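Local coordinates for thiosulfate sulfurtransferase TUM1 (Saccharomyces cerevisiae, PDB 3UTN), which transfers sulfur, accepting persulfide sulfur from NFS1 and passing it to UBA4 for the 2-thiolation of the wobble uridine of tRNAs, at residues D225-H230 against E320-N325. Sequence-based numbering, arbitrary orientation.
Sequences DIPSGH and EWIAEN
His-230 and Ala-323 form a single antiparallel bridge, a hydrogen-bonded pair, that ties the C-terminal tail of the second rhodanese domain to the loop leading into strand 234-236. Both bonds are short: His-230 N gives its hydrogen to Ala-323 O at 2.6 Å, and Ala-323 N returns one to His-230 O at 2.7 Å. Each N-H approaches in the plane of the carbonyl it meets, and the two bonds together satisfy the backbone donor and acceptor of both residues.

The imidazole adds a second grip. With chi1 at 60°, CG sits between the backbone N and the carbonyl carbon, which swings the ring back over the tail. There Ala-323 CB makes a CH-pi contact over one face, 3.5 Å from the ring centroid. Ala-323 O lies over the same face, too far from the ring plane to bond to ND1; that nitrogen is hydrogen-bonded to Phe-215 O, while NE2 is hydrogen-bonded to the main-chain O of Asp-327, the C-terminal residue. These bonds fix the ring's rotation, and two carbonyl acceptors would probably favour a doubly protonated ring. The ring also stacks on Phe-215; the His-230 side chain is about 10 Å from that of Cys-282, which forms the persulfide.

Along the loop, Gly-229, with no side chain, lets its CA come within 3.1 Å of Ala-323 O; its own carbonyl is taken by Arg-210 NH2. Ser-228 OG bonds to Glu-219 O, and Pro-227 O accepts from Trp-310 NE1. At the far end Pro-227 and Ile-322 cross at about a right angle, with Pro-227 CG pressed to 3.2 Å from Ile-322 CD1.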
# COMPACT_ATOMS: atom_id res chain seq x y z
N ASP A 225 13.58 -16.63 7.08
CA ASP A 225 12.91 -17.43 8.09
C ASP A 225 11.57 -17.96 7.60
O ASP A 225 10.94 -18.79 8.25
CB ASP A 225 12.70 -16.60 9.37
CG ASP A 225 11.91 -15.32 9.11
OD1 ASP A 225 11.97 -14.78 7.99
OD2 ASP A 225 11.24 -14.85 10.05
N ILE A 226 11.16 -17.49 6.42
CA ILE A 226 9.81 -17.71 5.91
C ILE A 226 9.87 -18.52 4.63
O ILE A 226 10.48 -18.09 3.65
CB ILE A 226 9.08 -16.38 5.63
CG1 ILE A 226 9.06 -15.49 6.88
CG2 ILE A 226 7.66 -16.61 5.16
CD1 ILE A 226 8.50 -16.17 8.11
N PRO A 227 9.24 -19.70 4.62
CA PRO A 227 9.04 -20.36 3.35
C PRO A 227 7.98 -19.61 2.56
O PRO A 227 7.17 -18.90 3.14
CB PRO A 227 8.50 -21.74 3.75
CG PRO A 227 7.93 -21.55 5.11
CD PRO A 227 8.77 -20.51 5.76
N SER A 228 8.00 -19.78 1.25
CA SER A 228 6.96 -19.22 0.43
C SER A 228 5.76 -20.15 0.42
O SER A 228 5.62 -21.02 1.29
CB SER A 228 7.47 -18.96 -0.99
OG SER A 228 7.98 -20.15 -1.56
N GLY A 229 4.88 -19.97 -0.55
CA GLY A 229 3.61 -20.67 -0.53
C GLY A 229 2.58 -19.64 -0.19
O GLY A 229 2.86 -18.44 -0.18
N HIS A 230 1.38 -20.08 0.12
CA HIS A 230 0.33 -19.13 0.36
C HIS A 230 -0.61 -19.57 1.41
O HIS A 230 -0.59 -20.72 1.85
CB HIS A 230 -0.42 -18.85 -0.92
CG HIS A 230 -1.07 -20.06 -1.51
ND1 HIS A 230 -0.42 -20.89 -2.34
CD2 HIS A 230 -2.36 -20.57 -1.37
CE1 HIS A 230 -1.24 -21.88 -2.71
NE2 HIS A 230 -2.43 -21.67 -2.13
N GLU A 320 2.20 -25.99 8.37
CA GLU A 320 0.96 -26.71 8.14
C GLU A 320 -0.01 -25.84 7.35
O GLU A 320 -0.81 -26.33 6.55
CB GLU A 320 0.31 -27.11 9.47
CG GLU A 320 -0.48 -28.41 9.39
CD GLU A 320 -1.87 -28.29 9.98
OE1 GLU A 320 -2.01 -27.92 11.16
OE2 GLU A 320 -2.84 -28.60 9.24
N TRP A 321 0.07 -24.54 7.59
CA TRP A 321 -0.86 -23.59 7.02
C TRP A 321 -0.29 -22.90 5.83
O TRP A 321 -0.69 -21.79 5.48
CB TRP A 321 -1.28 -22.61 8.07
CG TRP A 321 -2.10 -23.29 9.12
CD1 TRP A 321 -1.73 -23.60 10.42
CD2 TRP A 321 -3.45 -23.81 8.97
NE1 TRP A 321 -2.75 -24.24 11.07
CE2 TRP A 321 -3.81 -24.40 10.26
CE3 TRP A 321 -4.38 -23.82 7.93
CZ2 TRP A 321 -5.05 -24.97 10.48
CZ3 TRP A 321 -5.62 -24.41 8.17
CH2 TRP A 321 -5.95 -24.97 9.41
N ILE A 322 0.66 -23.57 5.20
CA ILE A 322 1.28 -23.07 4.00
C ILE A 322 0.80 -23.95 2.87
O ILE A 322 1.11 -25.14 2.81
CB ILE A 322 2.82 -23.12 4.11
CG1 ILE A 322 3.29 -22.18 5.22
CG2 ILE A 322 3.46 -22.80 2.77
CD1 ILE A 322 4.77 -22.20 5.46
N ALA A 323 0.02 -23.35 1.98
CA ALA A 323 -0.40 -24.03 0.78
C ALA A 323 0.61 -23.74 -0.31
O ALA A 323 1.16 -22.64 -0.39
CB ALA A 323 -1.79 -23.59 0.38
N GLU A 324 0.87 -24.74 -1.14
CA GLU A 324 1.76 -24.58 -2.27
C GLU A 324 0.95 -24.54 -3.55
O GLU A 324 -0.26 -24.80 -3.53
CB GLU A 324 2.73 -25.75 -2.35
CG GLU A 324 3.90 -25.68 -1.40
CD GLU A 324 4.63 -27.00 -1.28
OE1 GLU A 324 4.03 -28.05 -1.61
OE2 GLU A 324 5.80 -27.00 -0.85
N ASN A 325 1.63 -24.22 -4.64
CA ASN A 325 1.03 -24.17 -5.96
C ASN A 325 -0.27 -23.38 -5.92
O ASN A 325 -0.25 -22.21 -5.55
CB ASN A 325 0.86 -25.58 -6.53
CG ASN A 325 2.14 -26.39 -6.43
OD1 ASN A 325 3.22 -25.91 -6.78
ND2 ASN A 325 2.04 -27.62 -5.94